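Local coordinates for neck and C-terminal motor domain of Kar3 (Candida glabrata, PDB 4GKR), which probably hydrolyses ATP to move along microtubules as the motor of a mitotic kinesin-14, its nucleotide pocket holding ADP in this structure, at residues A[299-304]-A[315-320]; A[97-102]-A[108-113]; A[72-77]-A[351-356]. All blocks are in the same frame, centred on the assembly; numbering follows the deposited sequence.

Contact 1 (A[299-304]-A[315-320]); sequences GDVIHA and IPFRNS
With chi1 at 159°, Val301 sets its CG1 anti to the backbone N and its CG2 anti to the carbonyl carbon, and this fork lets one side chain engage Ile315, Pro316 and Phe317 together. Ile315, at chi1 -55°, puts CG2 opposite its own backbone N and into the fork. Val301 CG2 lies 3.8 Å from Ile315 CG2, the two side chains crossing at about a right angle, and the same Val301 CG2 comes 4.0 Å from Pro316 O. The other branch reaches the phenyl group: Val301 CG1 is 3.9 Å from Phe317 CE1 and meets the ring obliquely. Ile315 CG2 also sits over a face of that ring, toward its rim, so the methyl is shared between Val301 and Phe317. Helix 291-306 matches the switch II helix of kinesins in sequence and topology, and 315-320 belongs to the connection from it to helix 321-326. Pro316 centres an inverse gamma turn, evidenced by the Phe317 N to Ile315 O hydrogen bond of 2.9 Å, which bends the chain so that Ile315 and Phe317 converge on Val301. One helical turn further on, Ala304 CB adds a looser touch at 4.4 Å from Ile315 CG1. No hydrogen bond crosses between the segments; Val301 also packs on Thr323 of helix 321-326, while Ser320, at that helix's N-cap position, has its OG hydrogen-bonded to Thr323 OG1.

Contact 2 (A[97-102]-A[108-113]); sequences QLIQSS and VCIFAY
Leu98 lays its isobutyl group along Val108 and Ile110, two residues whose side chains leave the same side of strand 108-113. Its chi1 of 175° sets CG opposite the backbone N and beside the carbonyl carbon, against the strand, where Leu98 CG lies 3.8 Å from Val108 CG1. Beyond that branch point both methyls flank Val108 CG1, and Leu98 CD2 alone also goes on to Ile110 CG1, at 3.9 Å. The leucine runs antiparallel to both strand side chains, sliding past them rather than meeting them end on. Ile99 starts out pointing away from the strand, but the bend of its side chain (chi2 -54°) returns the terminal methyl, and Ile99 CD1 reaches Ile110 CD1 at 3.9 Å, crossing at about a right angle. Helix 131-147 packs on this side, with Thr135 and Ile139 on Ile99 and Ile131 on Ile110.

The packing thins in both directions from here. Toward 101-102 the contact dwindles to Ser101 CB, 3.9 Å from Val108 CG2. On the outer side Gln97 is exposed, Leu98 is itself only partly covered, and Gln100 turns its amide to His138. Ser102 OG donates to Ile99 O over 2.6 Å, nearly in line with the carbonyl (169°), and Ser102 N gives that oxygen a second bond.

With no hydrogen bond joining the segments, the adhesion between this short helix and a central strand that runs directly into the P-loop, whose residues line the ADP pocket, probably comes mainly from apolar packing and exclusion of water.

Contact 3 (A[72-77]-A[351-356]); sequences QVIPFK and ETINSL
The phenyl ring of Phe76 takes Leu356 over one face: Leu356 CB stands 3.7 Å from the centroid of the Phe76 ring and 14° off the ring normal, a CH-pi contact almost centred on the ring. Leu356 CD1 covers the same face nearer the rim, 3.6 Å from Phe76 CD2. Two carbons of the leucine therefore spread across the aromatic surface, CB toward the CE1 and CZ half and CD1 over the CD2 and CE2 bond. Around the ring, Arg357 and Ser360 of helix 349-363 and Met64 of the neighbouring strand 62-67 supply further contacts.

With chi1 at -67°, Phe76 places CG beside its backbone N and projects the ring from the strand to the helix, crossing Leu356 at about a right angle. The second pair is slighter. Ile74, two residues earlier and therefore on the same side of the strand, brings CD1 to 4.4 Å from Ile353 CD1, and Arg68 touches both isoleucines. The strand backbone stays clear of the helix, with Phe76 CA 7.4 Å from Leu356 CA and Ile74 CA 8.8 Å from Ile353 CA; the Phe76 ring and the Ile74 side chain bridge the gap, the ring also brushing the Leu356 carbonyl, and no hydrogen bond crosses it. Leu356 also packs on Val340 and Ile342 of strand 335-342, which places it between the large sheet and the small one.

Strands 50-52, 62-67 and 73-78 form a three-stranded antiparallel sheet in which 73-78 is an outer strand. Its packing against helix 349-363, the last helix of the domain here, fits the small beta lobe and closing C-terminal helix of the kinesin motor fold, with the Leu356 side chain about 13 Å from the bound ADP.

From the N terminus the chain first supplies strand segment 72-77, whose partner comes 274 residues later. Contact 2 comes next, closing the short loop from helix 96-99 to strand 108-113. Much further along, contact 1 closes the loop that follows helix 291-306, and only then does 351-356 complete contact 3. Contacts 1 and 2 are therefore successive, and both fall within the long excursion that contact 3 spans. Contact 3 ties the small sheet to the C-terminal helix, contact 2 a helix to the central sheet, contact 1 a helix to its following loop. Contacts 2 and 3 touch, Tyr113 CE1 packing 3.9 Å from Ser355 OG.

Contact 1 (A[299-304]-A[315-320])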
ATOM      1  N   GLY A 299     -10.379   8.092  -0.009  1.00 34.99           N
ATOM      2  CA  GLY A 299     -10.148   9.139   0.986  1.00 36.18           C
ATOM      3  C   GLY A 299     -11.292   9.240   1.976  1.00 39.30           C
ATOM      4  O   GLY A 299     -11.076   9.216   3.173  1.00 40.13           O
ATOM      5  N   ASP A 300     -12.514   9.345   1.462  1.00 42.49           N
ATOM      6  CA  ASP A 300     -13.717   9.443   2.273  1.00 45.75           C
ATOM      7  C   ASP A 300     -13.893   8.217   3.162  1.00 43.96           C
ATOM      8  O   ASP A 300     -14.215   8.357   4.342  1.00 45.51           O
ATOM      9  CB  ASP A 300     -14.959   9.657   1.385  1.00 51.82           C
ATOM     10  CG  ASP A 300     -15.036  11.091   0.781  1.00 60.75           C
ATOM     11  OD1 ASP A 300     -14.267  11.986   1.212  1.00 67.02           O
ATOM     12  OD2 ASP A 300     -15.879  11.339  -0.126  1.00 64.17           O
ATOM     13  N   VAL A 301     -13.672   7.029   2.596  1.00 40.42           N
ATOM     14  CA  VAL A 301     -13.744   5.773   3.353  1.00 39.13           C
ATOM     15  C   VAL A 301     -12.759   5.752   4.537  1.00 38.50           C
ATOM     16  O   VAL A 301     -13.181   5.543   5.673  1.00 39.64           O
ATOM     17  CB  VAL A 301     -13.609   4.506   2.446  1.00 36.05           C
ATOM     18  CG1 VAL A 301     -13.183   3.285   3.235  1.00 34.74           C
ATOM     19  CG2 VAL A 301     -14.917   4.207   1.751  1.00 36.07           C
ATOM     20  N   ILE A 302     -11.478   5.992   4.277  1.00 36.80           N
ATOM     21  CA  ILE A 302     -10.455   5.943   5.327  1.00 37.56           C
ATOM     22  C   ILE A 302     -10.661   6.998   6.412  1.00 39.62           C
ATOM     23  O   ILE A 302     -10.574   6.703   7.598  1.00 42.10           O
ATOM     24  CB  ILE A 302      -9.037   6.075   4.747  1.00 36.79           C
ATOM     25  CG1 ILE A 302      -8.690   4.839   3.916  1.00 35.99           C
ATOM     26  CG2 ILE A 302      -8.006   6.227   5.859  1.00 37.82           C
ATOM     27  CD1 ILE A 302      -7.421   5.012   3.107  1.00 37.14           C
ATOM     28  N   HIS A 303     -10.937   8.224   6.013  1.00 40.06           N
ATOM     29  CA  HIS A 303     -11.193   9.276   6.972  1.00 42.61           C
ATOM     30  C   HIS A 303     -12.348   8.903   7.860  1.00 44.18           C
ATOM     31  O   HIS A 303     -12.292   9.090   9.063  1.00 45.68           O
ATOM     32  CB  HIS A 303     -11.437  10.598   6.249  1.00 44.22           C
ATOM     33  CG  HIS A 303     -12.053  11.671   7.117  1.00 48.06           C
ATOM     34  ND1 HIS A 303     -11.335  12.388   8.005  1.00 49.49           N
ATOM     35  CD2 HIS A 303     -13.368  12.140   7.197  1.00 50.56           C
ATOM     36  CE1 HIS A 303     -12.150  13.258   8.633  1.00 52.82           C
ATOM     37  NE2 HIS A 303     -13.392  13.109   8.130  1.00 53.27           N
ATOM     38  N   ALA A 304     -13.402   8.345   7.280  1.00 44.79           N
ATOM     39  CA  ALA A 304     -14.594   8.023   8.054  1.00 46.76           C
ATOM     40  C   ALA A 304     -14.350   6.832   8.956  1.00 47.32           C
ATOM     41  O   ALA A 304     -14.990   6.713   9.990  1.00 48.81           O
ATOM     42  CB  ALA A 304     -15.794   7.789   7.151  1.00 46.26           C
ATOM     43  N   ILE A 315     -20.455   3.906   6.207  1.00 60.48           N
ATOM     44  CA  ILE A 315     -19.331   3.995   5.281  1.00 55.14           C
ATOM     45  C   ILE A 315     -19.648   3.414   3.902  1.00 52.05           C
ATOM     46  O   ILE A 315     -19.853   2.220   3.774  1.00 49.71           O
ATOM     47  CB  ILE A 315     -18.109   3.294   5.881  1.00 52.60           C
ATOM     48  CG1 ILE A 315     -17.813   3.902   7.258  1.00 53.40           C
ATOM     49  CG2 ILE A 315     -16.915   3.394   4.938  1.00 49.64           C
ATOM     50  CD1 ILE A 315     -16.873   3.079   8.107  1.00 52.43           C
ATOM     51  N   PRO A 316     -19.653   4.261   2.856  1.00 52.98           N
ATOM     52  CA  PRO A 316     -20.100   3.818   1.531  1.00 51.64           C
ATOM     53  C   PRO A 316     -18.973   3.114   0.769  1.00 46.07           C
ATOM     54  O   PRO A 316     -18.356   3.695  -0.133  1.00 45.51           O
ATOM     55  CB  PRO A 316     -20.495   5.137   0.844  1.00 53.56           C
ATOM     56  CG  PRO A 316     -19.706   6.205   1.570  1.00 54.98           C
ATOM     57  CD  PRO A 316     -19.017   5.590   2.768  1.00 53.12           C
ATOM     58  N   PHE A 317     -18.691   1.883   1.179  1.00 41.97           N
ATOM     59  CA  PHE A 317     -17.726   1.030   0.508  1.00 38.03           C
ATOM     60  C   PHE A 317     -18.119   0.826  -0.961  1.00 37.53           C
ATOM     61  O   PHE A 317     -17.284   0.923  -1.851  1.00 36.01           O
ATOM     62  CB  PHE A 317     -17.627  -0.326   1.220  1.00 36.21           C
ATOM     63  CG  PHE A 317     -16.955  -0.270   2.564  1.00 35.25           C
ATOM     64  CD1 PHE A 317     -15.567  -0.160   2.664  1.00 33.20           C
ATOM     65  CD2 PHE A 317     -17.701  -0.340   3.734  1.00 36.91           C
ATOM     66  CE1 PHE A 317     -14.942  -0.114   3.896  1.00 32.75           C
ATOM     67  CE2 PHE A 317     -17.075  -0.286   4.976  1.00 36.85           C
ATOM     68  CZ  PHE A 317     -15.693  -0.179   5.050  1.00 34.57           C
ATOM     69  N   ARG A 318     -19.405   0.588  -1.203  1.00 38.73           N
ATOM     70  CA  ARG A 318     -19.905   0.291  -2.539  1.00 38.37           C
ATOM     71  C   ARG A 318     -19.762   1.434  -3.565  1.00 38.26           C
ATOM     72  O   ARG A 318     -19.897   1.212  -4.765  1.00 38.56           O
ATOM     73  CB  ARG A 318     -21.352  -0.146  -2.439  1.00 40.04           C
ATOM     74  CG  ARG A 318     -22.284   1.007  -2.176  1.00 42.38           C
ATOM     75  CD  ARG A 318     -23.678   0.482  -1.955  1.00 44.77           C
ATOM     76  NE  ARG A 318     -24.676   1.539  -1.882  1.00 47.22           N
ATOM     77  CZ  ARG A 318     -25.132   2.211  -2.937  1.00 48.47           C
ATOM     78  NH1 ARG A 318     -24.636   1.963  -4.152  1.00 47.37           N
ATOM     79  NH2 ARG A 318     -26.073   3.139  -2.775  1.00 49.83           N
ATOM     80  N   ASN A 319     -19.484   2.646  -3.101  1.00 38.08           N
ATOM     81  CA  ASN A 319     -19.339   3.792  -3.993  1.00 38.52           C
ATOM     82  C   ASN A 319     -18.183   3.705  -5.017  1.00 36.94           C
ATOM     83  O   ASN A 319     -18.147   4.486  -5.954  1.00 37.24           O
ATOM     84  CB  ASN A 319     -19.282   5.099  -3.183  1.00 39.76           C
ATOM     85  CG  ASN A 319     -20.670   5.640  -2.844  1.00 43.67           C
ATOM     86  OD1 ASN A 319     -21.635   4.884  -2.671  1.00 44.85           O
ATOM     87  ND2 ASN A 319     -20.778   6.961  -2.759  1.00 45.89           N
ATOM     88  N   SER A 320     -17.243   2.775  -4.831  1.00 34.85           N
ATOM     89  CA  SER A 320     -16.209   2.512  -5.821  1.00 33.91           C
ATOM     90  C   SER A 320     -15.699   1.082  -5.732  1.00 32.84           C
ATOM     91  O   SER A 320     -15.717   0.451  -4.661  1.00 32.08           O
ATOM     92  CB  SER A 320     -15.034   3.494  -5.684  1.00 34.95           C
ATOM     93  OG  SER A 320     -14.089   3.075  -4.701  1.00 35.99           O
TER

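Contact 2 (A[97-102]-A[108-113])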
ATOM      1  N   GLN A  97       6.816  -4.839  11.347  1.00 42.18           N
ATOM      2  CA  GLN A  97       5.935  -5.079  12.477  1.00 44.89           C
ATOM      3  C   GLN A  97       4.468  -5.174  12.053  1.00 43.67           C
ATOM      4  O   GLN A  97       3.737  -6.037  12.539  1.00 45.70           O
ATOM      5  CB  GLN A  97       6.136  -4.010  13.551  1.00 49.67           C
ATOM      6  CG  GLN A  97       4.988  -3.923  14.544  1.00 53.98           C
ATOM      7  CD  GLN A  97       5.441  -3.688  15.978  1.00 61.36           C
ATOM      8  OE1 GLN A  97       6.645  -3.547  16.267  1.00 63.86           O
ATOM      9  NE2 GLN A  97       4.467  -3.657  16.899  1.00 63.15           N
ATOM     10  N   LEU A  98       4.050  -4.304  11.135  1.00 40.79           N
ATOM     11  CA  LEU A  98       2.710  -4.358  10.580  1.00 37.25           C
ATOM     12  C   LEU A  98       2.440  -5.687   9.866  1.00 37.30           C
ATOM     13  O   LEU A  98       1.384  -6.299  10.073  1.00 37.71           O
ATOM     14  CB  LEU A  98       2.470  -3.159   9.658  1.00 35.27           C
ATOM     15  CG  LEU A  98       1.151  -3.094   8.886  1.00 33.87           C
ATOM     16  CD1 LEU A  98      -0.017  -2.778   9.792  1.00 34.03           C
ATOM     17  CD2 LEU A  98       1.270  -2.047   7.798  1.00 34.03           C
ATOM     18  N   ILE A  99       3.381  -6.140   9.039  1.00 36.95           N
ATOM     19  CA  ILE A  99       3.252  -7.437   8.337  1.00 36.95           C
ATOM     20  C   ILE A  99       3.008  -8.616   9.290  1.00 36.99           C
ATOM     21  O   ILE A  99       2.210  -9.511   8.999  1.00 36.09           O
ATOM     22  CB  ILE A  99       4.493  -7.758   7.470  1.00 37.41           C
ATOM     23  CG1 ILE A  99       4.747  -6.643   6.450  1.00 37.80           C
ATOM     24  CG2 ILE A  99       4.299  -9.063   6.710  1.00 37.31           C
ATOM     25  CD1 ILE A  99       3.541  -6.309   5.586  1.00 36.21           C
ATOM     26  N   GLN A 100       3.697  -8.599  10.427  1.00 37.69           N
ATOM     27  CA  GLN A 100       3.599  -9.664  11.432  1.00 38.75           C
ATOM     28  C   GLN A 100       2.179  -9.813  12.014  1.00 39.31           C
ATOM     29  O   GLN A 100       1.871 -10.822  12.636  1.00 40.28           O
ATOM     30  CB  GLN A 100       4.625  -9.433  12.545  1.00 39.36           C
ATOM     31  CG  GLN A 100       6.069  -9.402  12.066  1.00 39.71           C
ATOM     32  CD  GLN A 100       7.016  -8.768  13.074  1.00 41.68           C
ATOM     33  OE1 GLN A 100       6.657  -8.571  14.246  1.00 43.18           O
ATOM     34  NE2 GLN A 100       8.229  -8.434  12.625  1.00 40.72           N
ATOM     35  N   SER A 101       1.334  -8.805  11.788  1.00 39.10           N
ATOM     36  CA  SER A 101      -0.072  -8.794  12.205  1.00 39.87           C
ATOM     37  C   SER A 101      -0.853  -9.922  11.579  1.00 39.90           C
ATOM     38  O   SER A 101      -1.776 -10.456  12.202  1.00 42.12           O
ATOM     39  CB  SER A 101      -0.769  -7.505  11.743  1.00 39.16           C
ATOM     40  OG  SER A 101      -0.473  -6.403  12.557  1.00 40.24           O
ATOM     41  N   SER A 102      -0.530 -10.249  10.335  1.00 37.72           N
ATOM     42  CA  SER A 102      -1.329 -11.202   9.602  1.00 39.25           C
ATOM     43  C   SER A 102      -1.195 -12.609  10.178  1.00 42.01           C
ATOM     44  O   SER A 102      -2.029 -13.477   9.920  1.00 43.58           O
ATOM     45  CB  SER A 102      -0.959 -11.170   8.131  1.00 39.51           C
ATOM     46  OG  SER A 102       0.443 -11.129   7.999  1.00 41.57           O
ATOM     47  N   VAL A 108      -4.553  -6.487   6.698  1.00 31.21           N
ATOM     48  CA  VAL A 108      -3.593  -5.407   6.530  1.00 31.22           C
ATOM     49  C   VAL A 108      -3.713  -4.832   5.127  1.00 31.32           C
ATOM     50  O   VAL A 108      -3.900  -5.581   4.152  1.00 31.13           O
ATOM     51  CB  VAL A 108      -2.162  -5.930   6.780  1.00 31.31           C
ATOM     52  CG1 VAL A 108      -1.130  -4.891   6.425  1.00 31.89           C
ATOM     53  CG2 VAL A 108      -1.995  -6.345   8.232  1.00 32.39           C
ATOM     54  N   CYS A 109      -3.614  -3.503   5.034  1.00 31.63           N
ATOM     55  CA  CYS A 109      -3.544  -2.798   3.755  1.00 30.51           C
ATOM     56  C   CYS A 109      -2.374  -1.848   3.761  1.00 29.68           C
ATOM     57  O   CYS A 109      -2.247  -1.036   4.678  1.00 31.96           O
ATOM     58  CB  CYS A 109      -4.770  -1.950   3.557  1.00 33.08           C
ATOM     59  SG  CYS A 109      -6.197  -2.815   2.915  1.00 43.37           S
ATOM     60  N   ILE A 110      -1.534  -1.926   2.736  1.00 27.16           N
ATOM     61  CA  ILE A 110      -0.523  -0.918   2.501  1.00 26.28           C
ATOM     62  C   ILE A 110      -0.758  -0.320   1.143  1.00 25.67           C
ATOM     63  O   ILE A 110      -0.688  -1.028   0.146  1.00 25.50           O
ATOM     64  CB  ILE A 110       0.894  -1.488   2.539  1.00 26.20           C
ATOM     65  CG1 ILE A 110       1.110  -2.224   3.872  1.00 27.04           C
ATOM     66  CG2 ILE A 110       1.877  -0.354   2.335  1.00 25.73           C
ATOM     67  CD1 ILE A 110       2.424  -2.952   4.003  1.00 27.49           C
ATOM     68  N   PHE A 111      -1.045   0.981   1.122  1.00 26.23           N
ATOM     69  CA  PHE A 111      -1.296   1.731  -0.100  1.00 25.91           C
ATOM     70  C   PHE A 111      -0.113   2.614  -0.442  1.00 25.86           C
ATOM     71  O   PHE A 111       0.545   3.137   0.438  1.00 27.39           O
ATOM     72  CB  PHE A 111      -2.494   2.646   0.092  1.00 27.39           C
ATOM     73  CG  PHE A 111      -3.791   1.930   0.322  1.00 28.11           C
ATOM     74  CD1 PHE A 111      -4.580   1.524  -0.750  1.00 28.00           C
ATOM     75  CD2 PHE A 111      -4.251   1.699   1.619  1.00 29.70           C
ATOM     76  CE1 PHE A 111      -5.783   0.867  -0.540  1.00 29.95           C
ATOM     77  CE2 PHE A 111      -5.470   1.044   1.846  1.00 30.97           C
ATOM     78  CZ  PHE A 111      -6.235   0.622   0.765  1.00 30.72           C
ATOM     79  N   ALA A 112       0.142   2.789  -1.728  1.00 25.51           N
ATOM     80  CA  ALA A 112       1.070   3.803  -2.224  1.00 25.05           C
ATOM     81  C   ALA A 112       0.298   4.856  -3.022  1.00 25.21           C
ATOM     82  O   ALA A 112      -0.354   4.551  -4.019  1.00 24.93           O
ATOM     83  CB  ALA A 112       2.151   3.171  -3.076  1.00 24.95           C
ATOM     84  N   TYR A 113       0.364   6.096  -2.562  1.00 25.64           N
ATOM     85  CA  TYR A 113      -0.395   7.176  -3.143  1.00 26.42           C
ATOM     86  C   TYR A 113       0.546   8.267  -3.632  1.00 28.00           C
ATOM     87  O   TYR A 113       1.572   8.525  -3.004  1.00 29.29           O
ATOM     88  CB  TYR A 113      -1.316   7.760  -2.080  1.00 26.00           C
ATOM     89  CG  TYR A 113      -2.178   8.875  -2.598  1.00 27.65           C
ATOM     90  CD1 TYR A 113      -1.690  10.190  -2.676  1.00 28.96           C
ATOM     91  CD2 TYR A 113      -3.484   8.629  -3.029  1.00 28.07           C
ATOM     92  CE1 TYR A 113      -2.470  11.226  -3.159  1.00 29.74           C
ATOM     93  CE2 TYR A 113      -4.277   9.665  -3.513  1.00 29.66           C
ATOM     94  CZ  TYR A 113      -3.760  10.957  -3.568  1.00 30.61           C
ATOM     95  OH  TYR A 113      -4.544  11.973  -4.052  1.00 32.41           O
TER

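Contact 3 (A[72-77]-A[351-356])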
ATOM      1  N   GLN A  72       5.103  31.827   1.294  1.00 91.84           N
ATOM      2  CA  GLN A  72       3.974  31.214   2.005  1.00 89.68           C
ATOM      3  C   GLN A  72       4.323  29.764   2.388  1.00 86.07           C
ATOM      4  O   GLN A  72       4.279  28.863   1.542  1.00 84.39           O
ATOM      5  CB  GLN A  72       2.688  31.285   1.168  1.00 88.37           C
ATOM      6  N   VAL A  73       4.677  29.541   3.656  1.00 85.05           N
ATOM      7  CA  VAL A  73       5.186  28.225   4.113  1.00 80.92           C
ATOM      8  C   VAL A  73       4.098  27.334   4.737  1.00 77.38           C
ATOM      9  O   VAL A  73       3.480  27.705   5.734  1.00 79.96           O
ATOM     10  CB  VAL A  73       6.396  28.378   5.077  1.00 83.58           C
ATOM     11  CG1 VAL A  73       6.767  27.049   5.721  1.00 80.95           C
ATOM     12  CG2 VAL A  73       7.601  28.962   4.348  1.00 85.80           C
ATOM     13  N   ILE A  74       3.887  26.157   4.150  1.00 71.64           N
ATOM     14  CA  ILE A  74       2.800  25.262   4.546  1.00 67.99           C
ATOM     15  C   ILE A  74       3.314  24.064   5.352  1.00 64.70           C
ATOM     16  O   ILE A  74       4.132  23.288   4.859  1.00 63.08           O
ATOM     17  CB  ILE A  74       1.997  24.756   3.321  1.00 66.37           C
ATOM     18  CG1 ILE A  74       1.508  25.921   2.464  1.00 69.85           C
ATOM     19  CG2 ILE A  74       0.792  23.934   3.748  1.00 64.19           C
ATOM     20  CD1 ILE A  74       2.380  26.197   1.259  1.00 70.94           C
ATOM     21  N   PRO A  75       2.825  23.911   6.600  1.00 63.63           N
ATOM     22  CA  PRO A  75       3.250  22.832   7.504  1.00 60.44           C
ATOM     23  C   PRO A  75       2.477  21.524   7.317  1.00 55.49           C
ATOM     24  O   PRO A  75       1.303  21.548   6.948  1.00 54.37           O
ATOM     25  CB  PRO A  75       2.959  23.419   8.886  1.00 63.47           C
ATOM     26  CG  PRO A  75       1.784  24.318   8.663  1.00 65.00           C
ATOM     27  CD  PRO A  75       1.921  24.871   7.273  1.00 65.26           C
ATOM     28  N   PHE A  76       3.147  20.397   7.571  1.00 52.57           N
ATOM     29  CA  PHE A  76       2.530  19.074   7.536  1.00 48.93           C
ATOM     30  C   PHE A  76       3.084  18.181   8.610  1.00 48.87           C
ATOM     31  O   PHE A  76       4.213  18.349   9.018  1.00 50.34           O
ATOM     32  CB  PHE A  76       2.746  18.416   6.192  1.00 45.91           C
ATOM     33  CG  PHE A  76       2.039  19.102   5.094  1.00 45.59           C
ATOM     34  CD1 PHE A  76       0.693  18.876   4.892  1.00 44.75           C
ATOM     35  CD2 PHE A  76       2.705  20.012   4.299  1.00 47.05           C
ATOM     36  CE1 PHE A  76       0.011  19.536   3.898  1.00 45.20           C
ATOM     37  CE2 PHE A  76       2.041  20.672   3.294  1.00 47.59           C
ATOM     38  CZ  PHE A  76       0.688  20.430   3.093  1.00 46.97           C
ATOM     39  N   LYS A  77       2.287  17.221   9.061  1.00 47.87           N
ATOM     40  CA  LYS A  77       2.730  16.290  10.087  1.00 48.04           C
ATOM     41  C   LYS A  77       2.282  14.889   9.724  1.00 45.26           C
ATOM     42  O   LYS A  77       1.127  14.660   9.422  1.00 45.00           O
ATOM     43  CB  LYS A  77       2.198  16.712  11.467  1.00 50.53           C
ATOM     44  N   GLU A 351       1.202  19.605  -7.434  1.00 49.08           N
ATOM     45  CA  GLU A 351       0.810  18.204  -7.249  1.00 45.24           C
ATOM     46  C   GLU A 351       1.340  17.612  -5.926  1.00 43.20           C
ATOM     47  O   GLU A 351       0.680  16.748  -5.324  1.00 41.88           O
ATOM     48  CB  GLU A 351       1.224  17.346  -8.452  1.00 44.04           C
ATOM     49  N   THR A 352       2.510  18.076  -5.475  1.00 42.58           N
ATOM     50  CA  THR A 352       3.080  17.626  -4.198  1.00 41.51           C
ATOM     51  C   THR A 352       2.196  18.088  -3.036  1.00 42.05           C
ATOM     52  O   THR A 352       1.884  17.315  -2.118  1.00 40.57           O
ATOM     53  CB  THR A 352       4.526  18.130  -4.016  1.00 43.23           C
ATOM     54  OG1 THR A 352       5.392  17.382  -4.872  1.00 43.21           O
ATOM     55  CG2 THR A 352       5.011  17.974  -2.585  1.00 42.79           C
ATOM     56  N   ILE A 353       1.773  19.349  -3.101  1.00 43.57           N
ATOM     57  CA  ILE A 353       0.861  19.914  -2.117  1.00 44.09           C
ATOM     58  C   ILE A 353      -0.475  19.159  -2.052  1.00 42.18           C
ATOM     59  O   ILE A 353      -0.946  18.825  -0.965  1.00 41.50           O
ATOM     60  CB  ILE A 353       0.695  21.438  -2.305  1.00 46.60           C
ATOM     61  CG1 ILE A 353       1.904  22.149  -1.695  1.00 48.59           C
ATOM     62  CG2 ILE A 353      -0.569  21.948  -1.635  1.00 47.35           C
ATOM     63  CD1 ILE A 353       2.171  23.547  -2.217  1.00 51.07           C
ATOM     64  N   ASN A 354      -1.066  18.856  -3.205  1.00 41.51           N
ATOM     65  CA  ASN A 354      -2.322  18.091  -3.208  1.00 40.29           C
ATOM     66  C   ASN A 354      -2.134  16.755  -2.532  1.00 37.55           C
ATOM     67  O   ASN A 354      -2.906  16.391  -1.660  1.00 37.38           O
ATOM     68  CB  ASN A 354      -2.880  17.900  -4.610  1.00 40.52           C
ATOM     69  CG  ASN A 354      -2.955  19.195  -5.380  1.00 44.45           C
ATOM     70  OD1 ASN A 354      -2.555  19.248  -6.539  1.00 46.79           O
ATOM     71  ND2 ASN A 354      -3.428  20.263  -4.733  1.00 46.23           N
ATOM     72  N   SER A 355      -1.073  16.054  -2.901  1.00 36.36           N
ATOM     73  CA  SER A 355      -0.730  14.802  -2.253  1.00 34.50           C
ATOM     74  C   SER A 355      -0.640  14.920  -0.741  1.00 34.71           C
ATOM     75  O   SER A 355      -1.218  14.106  -0.033  1.00 33.25           O
ATOM     76  CB  SER A 355       0.563  14.247  -2.815  1.00 33.94           C
ATOM     77  OG  SER A 355       0.351  13.755  -4.113  1.00 33.55           O
ATOM     78  N   LEU A 356       0.060  15.937  -0.248  1.00 37.14           N
ATOM     79  CA  LEU A 356       0.196  16.115   1.205  1.00 39.01           C
ATOM     80  C   LEU A 356      -1.109  16.472   1.907  1.00 40.41           C
ATOM     81  O   LEU A 356      -1.408  15.939   2.974  1.00 40.08           O
ATOM     82  CB  LEU A 356       1.301  17.115   1.561  1.00 40.59           C
ATOM     83  CG  LEU A 356       2.713  16.789   1.067  1.00 40.68           C
ATOM     84  CD1 LEU A 356       3.687  17.655   1.830  1.00 43.09           C
ATOM     85  CD2 LEU A 356       3.101  15.324   1.222  1.00 38.28           C
TER